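Local coordinates for protein catalase (Exiguobacterium oxidotolerans, PDB 2J2M) that catalyses the breakdown of hydrogen peroxide to water and oxygen, as a tetrameric haem-containing catalase, at residues V90-F94 with E309-F315. Residues are numbered along the deposited sequence; the frame is centred on the assembly and turned at random.
Sequences VFARF and ETESVGF. With HEM (protoporphyrin IX containing Fe), chain E.
F91 and R93, alternate residues of one strand, both reach over to the end of helix 307-311 and the loop that follows, and so illustrate how one strand face can send an aromatic ring into the packing and, two residues on, an arginine to the haem propionate. The F91 ring, its CG anti to the backbone N (chi1 -177°), pushes its far rim into segment 309-315: CE2 lies 3.9 Å from V313 CG1, which sits at the ring's edge, while T310 OG1 lies in the ring plane off CZ. The side chains of F91 and T310 cross at about a right angle. R93 runs extended to NE, laying its chain across T310, whose CG2 is 3.6 Å from R93 NE. F315 CE2 lies 3.8 Å from R93 CB, and V313 CG2 rests on one face of the F315 ring, offset toward the rim. Beyond the chain, R93 NH1 donates to haem propionate oxygen O2A over 3.1 Å (N-H...O 155°) and also to the carbonyl of H56, while NH2 gives a hydrogen bond to a water that in turn donates to E311 OE1. The other propionate oxygen, O1A, lies in plane at the edge of the F315 ring, 3.5 Å from CD2. A leucine in place of R93 would probably cost this propionate its bond from NH1 and break the water bridge to E311. R53, Q343 and R346 also hydrogen-bond the haem, and R53 forms a salt bridge with E311. Strand 87-95 pairs antiparallel with strands 59-68 and 112-119 in the large antiparallel sheet of the catalase fold; helix 307-311 and the loop after it lie against this sheet, with F315 also touching strand 122-129.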
ATOM      1  N   VAL A  90     -25.878   8.331 -14.803  1.00  9.08           N
ATOM      2  CA  VAL A  90     -25.342   8.734 -13.516  1.00  8.25           C
ATOM      3  C   VAL A  90     -25.202   7.523 -12.577  1.00  8.10           C
ATOM      4  O   VAL A  90     -25.935   6.517 -12.683  1.00  6.69           O
ATOM      5  CB  VAL A  90     -26.211   9.826 -12.792  1.00  8.04           C
ATOM      6  CG1 VAL A  90     -26.302  11.112 -13.610  1.00  8.38           C
ATOM      7  CG2 VAL A  90     -27.604   9.305 -12.454  1.00  7.72           C
ATOM      8  N   PHE A  91     -24.234   7.637 -11.669  1.00  7.74           N
ATOM      9  CA  PHE A  91     -24.163   6.758 -10.503  1.00  7.73           C
ATOM     10  C   PHE A  91     -24.226   7.655  -9.257  1.00  7.08           C
ATOM     11  O   PHE A  91     -23.564   8.680  -9.190  1.00  6.92           O
ATOM     12  CB  PHE A  91     -22.899   5.876 -10.534  1.00  6.98           C
ATOM     13  CG  PHE A  91     -22.815   4.890  -9.383  1.00  8.43           C
ATOM     14  CD1 PHE A  91     -23.605   3.739  -9.370  1.00  7.07           C
ATOM     15  CD2 PHE A  91     -21.961   5.115  -8.316  1.00  7.70           C
ATOM     16  CE1 PHE A  91     -23.538   2.842  -8.334  1.00  5.61           C
ATOM     17  CE2 PHE A  91     -21.884   4.197  -7.253  1.00  8.93           C
ATOM     18  CZ  PHE A  91     -22.683   3.063  -7.263  1.00  5.78           C
ATOM     19  N   ALA A  92     -25.075   7.294  -8.310  1.00  7.34           N
ATOM     20  CA  ALA A  92     -25.268   8.109  -7.118  1.00  7.28           C
ATOM     21  C   ALA A  92     -24.894   7.355  -5.857  1.00  6.76           C
ATOM     22  O   ALA A  92     -24.987   6.127  -5.818  1.00  7.95           O
ATOM     23  CB  ALA A  92     -26.707   8.606  -7.037  1.00  6.72           C
ATOM     24  N   ARG A  93     -24.451   8.088  -4.844  1.00  5.55           N
ATOM     25  CA  ARG A  93     -24.131   7.513  -3.537  1.00  5.22           C
ATOM     26  C   ARG A  93     -24.607   8.477  -2.459  1.00  4.44           C
ATOM     27  O   ARG A  93     -24.269   9.657  -2.483  1.00  4.38           O
ATOM     28  CB  ARG A  93     -22.618   7.211  -3.364  1.00  4.80           C
ATOM     29  CG  ARG A  93     -22.263   6.579  -1.995  1.00  6.10           C
ATOM     30  CD  ARG A  93     -20.824   6.040  -1.903  1.00  5.84           C
ATOM     31  NE  ARG A  93     -20.519   5.260  -0.676  1.00  6.39           N
ATOM     32  CZ  ARG A  93     -20.252   5.780   0.535  1.00  5.85           C
ATOM     33  NH1 ARG A  93     -20.300   7.108   0.725  1.00  4.01           N
ATOM     34  NH2 ARG A  93     -19.954   4.975   1.567  1.00  2.00           N
ATOM     35  N   PHE A  94     -25.390   7.949  -1.532  1.00  4.01           N
ATOM     36  CA  PHE A  94     -25.902   8.688  -0.400  1.00  5.17           C
ATOM     37  C   PHE A  94     -25.250   8.083   0.819  1.00  5.33           C
ATOM     38  O   PHE A  94     -24.860   6.929   0.797  1.00  5.59           O
ATOM     39  CB  PHE A  94     -27.430   8.559  -0.343  1.00  5.14           C
ATOM     40  CG  PHE A  94     -28.116   8.995  -1.620  1.00  6.50           C
ATOM     41  CD1 PHE A  94     -28.763   8.062  -2.430  1.00  7.22           C
ATOM     42  CD2 PHE A  94     -28.070  10.339  -2.039  1.00  4.17           C
ATOM     43  CE1 PHE A  94     -29.381   8.470  -3.621  1.00  7.88           C
ATOM     44  CE2 PHE A  94     -28.688  10.746  -3.207  1.00  3.48           C
ATOM     45  CZ  PHE A  94     -29.340   9.817  -4.004  1.00  5.34           C
ATOM     46  N   GLU A 309     -18.743  -1.195  -6.880  1.00  9.64           N
ATOM     47  CA  GLU A 309     -19.450  -0.027  -7.365  1.00  9.42           C
ATOM     48  C   GLU A 309     -19.543   1.007  -6.265  1.00  9.37           C
ATOM     49  O   GLU A 309     -18.855   2.012  -6.330  1.00  9.98           O
ATOM     50  CB  GLU A 309     -20.832  -0.393  -7.973  1.00  9.92           C
ATOM     51  CG  GLU A 309     -20.778  -1.325  -9.232  1.00  8.39           C
ATOM     52  CD  GLU A 309     -22.162  -1.800  -9.665  1.00  8.51           C
ATOM     53  OE1 GLU A 309     -23.020  -0.943  -9.945  1.00  7.27           O
ATOM     54  OE2 GLU A 309     -22.404  -3.022  -9.713  1.00  6.47           O
ATOM     55  N   THR A 310     -20.353   0.753  -5.238  1.00  9.08           N
ATOM     56  CA  THR A 310     -20.549   1.715  -4.159  1.00  8.14           C
ATOM     57  C   THR A 310     -19.255   1.977  -3.358  1.00  8.57           C
ATOM     58  O   THR A 310     -18.920   3.146  -3.056  1.00  7.70           O
ATOM     59  CB  THR A 310     -21.719   1.298  -3.240  1.00  8.55           C
ATOM     60  OG1 THR A 310     -22.849   0.934  -4.048  1.00  9.34           O
ATOM     61  CG2 THR A 310     -22.141   2.437  -2.305  1.00  6.51           C
ATOM     62  N   GLU A 311     -18.512   0.920  -3.036  1.00  8.17           N
ATOM     63  CA  GLU A 311     -17.361   1.128  -2.168  1.00  8.72           C
ATOM     64  C   GLU A 311     -16.202   1.749  -2.943  1.00  8.97           C
ATOM     65  O   GLU A 311     -15.480   2.575  -2.406  1.00  9.67           O
ATOM     66  CB  GLU A 311     -16.935  -0.146  -1.412  1.00  8.98           C
ATOM     67  CG  GLU A 311     -15.831   0.086  -0.341  1.00  8.08           C
ATOM     68  CD  GLU A 311     -16.316   1.028   0.776  1.00  9.85           C
ATOM     69  OE1 GLU A 311     -17.517   0.945   1.093  1.00 10.02           O
ATOM     70  OE2 GLU A 311     -15.538   1.861   1.309  1.00  8.17           O
ATOM     71  N   SER A 312     -16.075   1.388  -4.217  1.00  9.03           N
ATOM     72  CA  SER A 312     -14.921   1.767  -5.033  1.00  8.74           C
ATOM     73  C   SER A 312     -15.049   3.097  -5.809  1.00  8.87           C
ATOM     74  O   SER A 312     -14.033   3.633  -6.281  1.00  9.57           O
ATOM     75  CB  SER A 312     -14.526   0.617  -5.972  1.00  9.02           C
ATOM     76  OG  SER A 312     -13.835  -0.420  -5.275  1.00  9.15           O
ATOM     77  N   VAL A 313     -16.265   3.626  -5.964  1.00  7.78           N
ATOM     78  CA  VAL A 313     -16.418   4.942  -6.557  1.00  7.21           C
ATOM     79  C   VAL A 313     -15.698   6.028  -5.753  1.00  7.60           C
ATOM     80  O   VAL A 313     -15.667   5.993  -4.520  1.00  7.81           O
ATOM     81  CB  VAL A 313     -17.928   5.339  -6.793  1.00  7.96           C
ATOM     82  CG1 VAL A 313     -18.690   5.606  -5.470  1.00  5.87           C
ATOM     83  CG2 VAL A 313     -18.045   6.529  -7.780  1.00  5.82           C
ATOM     84  N   GLY A 314     -15.119   6.982  -6.465  1.00  7.28           N
ATOM     85  CA  GLY A 314     -14.674   8.220  -5.863  1.00  7.45           C
ATOM     86  C   GLY A 314     -15.274   9.420  -6.563  1.00  7.55           C
ATOM     87  O   GLY A 314     -15.353   9.447  -7.792  1.00  8.02           O
ATOM     88  N   PHE A 315     -15.711  10.411  -5.784  1.00  7.54           N
ATOM     89  CA  PHE A 315     -16.208  11.666  -6.334  1.00  7.01           C
ATOM     90  C   PHE A 315     -15.375  12.852  -5.837  1.00  7.12           C
ATOM     91  O   PHE A 315     -14.757  12.791  -4.776  1.00  6.90           O
ATOM     92  CB  PHE A 315     -17.646  11.949  -5.918  1.00  7.24           C
ATOM     93  CG  PHE A 315     -18.604  10.807  -6.068  1.00  7.58           C
ATOM     94  CD1 PHE A 315     -19.425  10.716  -7.190  1.00  6.84           C
ATOM     95  CD2 PHE A 315     -18.782   9.892  -5.030  1.00  6.52           C
ATOM     96  CE1 PHE A 315     -20.371   9.692  -7.291  1.00  7.84           C
ATOM     97  CE2 PHE A 315     -19.719   8.878  -5.122  1.00  7.52           C
ATOM     98  CZ  PHE A 315     -20.514   8.768  -6.259  1.00  7.39           C
TER
HETATM   99  CHA HEM E 501     -16.473  12.626   1.621  1.00  3.98           C
HETATM  100  CHB HEM E 501     -19.825  16.170   1.444  1.00  6.34           C
HETATM  101  CHC HEM E 501     -16.567  19.258   3.213  1.00  6.29           C
HETATM  102  CHD HEM E 501     -13.089  15.951   2.747  1.00  4.88           C
HETATM  103  C1A HEM E 501     -17.657  13.315   1.373  1.00  6.13           C
HETATM  104  C2A HEM E 501     -18.876  12.788   0.764  1.00  5.62           C
HETATM  105  C3A HEM E 501     -19.803  13.776   0.718  1.00  4.93           C
HETATM  106  C4A HEM E 501     -19.208  14.951   1.299  1.00  5.13           C
HETATM  107  CMA HEM E 501     -21.246  13.718   0.162  1.00  2.00           C
HETATM  108  CAA HEM E 501     -19.041  11.323   0.282  1.00  5.83           C
HETATM  109  CBA HEM E 501     -18.692  11.129  -1.196  1.00  5.01           C
HETATM  110  CGA HEM E 501     -18.964   9.676  -1.516  1.00  5.17           C
HETATM  111  O1A HEM E 501     -18.001   8.907  -1.779  1.00  5.66           O
HETATM  112  O2A HEM E 501     -20.160   9.277  -1.481  1.00  6.18           O
HETATM  113  C1B HEM E 501     -19.228  17.336   1.845  1.00  5.89           C
HETATM  114  C2B HEM E 501     -19.787  18.675   1.751  1.00  7.89           C
HETATM  115  C3B HEM E 501     -18.872  19.507   2.249  1.00  7.84           C
HETATM  116  C4B HEM E 501     -17.724  18.737   2.662  1.00  6.94           C
HETATM  117  CMB HEM E 501     -21.161  19.073   1.142  1.00  5.61           C
HETATM  118  CAB HEM E 501     -18.950  21.040   2.336  1.00 10.47           C
HETATM  119  CBB HEM E 501     -20.064  21.664   2.706  1.00 15.44           C
HETATM  120  C1C HEM E 501     -15.320  18.695   3.163  1.00  5.11           C
HETATM  121  C2C HEM E 501     -14.050  19.364   3.368  1.00  6.55           C
HETATM  122  C3C HEM E 501     -13.096  18.423   3.222  1.00  6.58           C
HETATM  123  C4C HEM E 501     -13.733  17.148   2.936  1.00  5.68           C
HETATM  124  CMC HEM E 501     -13.831  20.880   3.654  1.00  4.58           C
HETATM  125  CAC HEM E 501     -11.564  18.594   3.362  1.00  7.14           C
HETATM  126  CBC HEM E 501     -10.830  19.157   2.394  1.00 10.79           C
HETATM  127  C1D HEM E 501     -13.644  14.730   2.435  1.00  4.94           C
HETATM  128  C2D HEM E 501     -12.897  13.500   2.262  1.00  4.20           C
HETATM  129  C3D HEM E 501     -13.955  12.460   1.896  1.00  4.31           C
HETATM  130  C4D HEM E 501     -15.232  13.167   1.891  1.00  5.10           C
HETATM  131  CMD HEM E 501     -11.347  13.309   2.370  1.00  4.43           C
HETATM  132  CAD HEM E 501     -13.728  10.971   1.582  1.00  4.17           C
HETATM  133  CBD HEM E 501     -13.835  10.805   0.064  1.00  4.86           C
HETATM  134  CGD HEM E 501     -13.319   9.459  -0.409  1.00  5.99           C
HETATM  135  O1D HEM E 501     -12.676   8.675   0.365  1.00  6.14           O
HETATM  136  O2D HEM E 501     -13.542   9.172  -1.604  1.00  4.56           O
HETATM  137  NA  HEM E 501     -17.911  14.641   1.675  1.00  6.43           N
HETATM  138  NB  HEM E 501     -17.973  17.408   2.409  1.00  5.79           N
HETATM  139  NC  HEM E 501     -15.085  17.357   2.899  1.00  6.39           N
HETATM  140  ND  HEM E 501     -14.989  14.492   2.202  1.00  5.69           N
HETATM  141 FE   HEM E 501     -16.410  16.026   2.010  1.00  6.69          FE
HETATM  142  O   HOH W   1     -19.812   2.492   0.665  1.00  5.44           O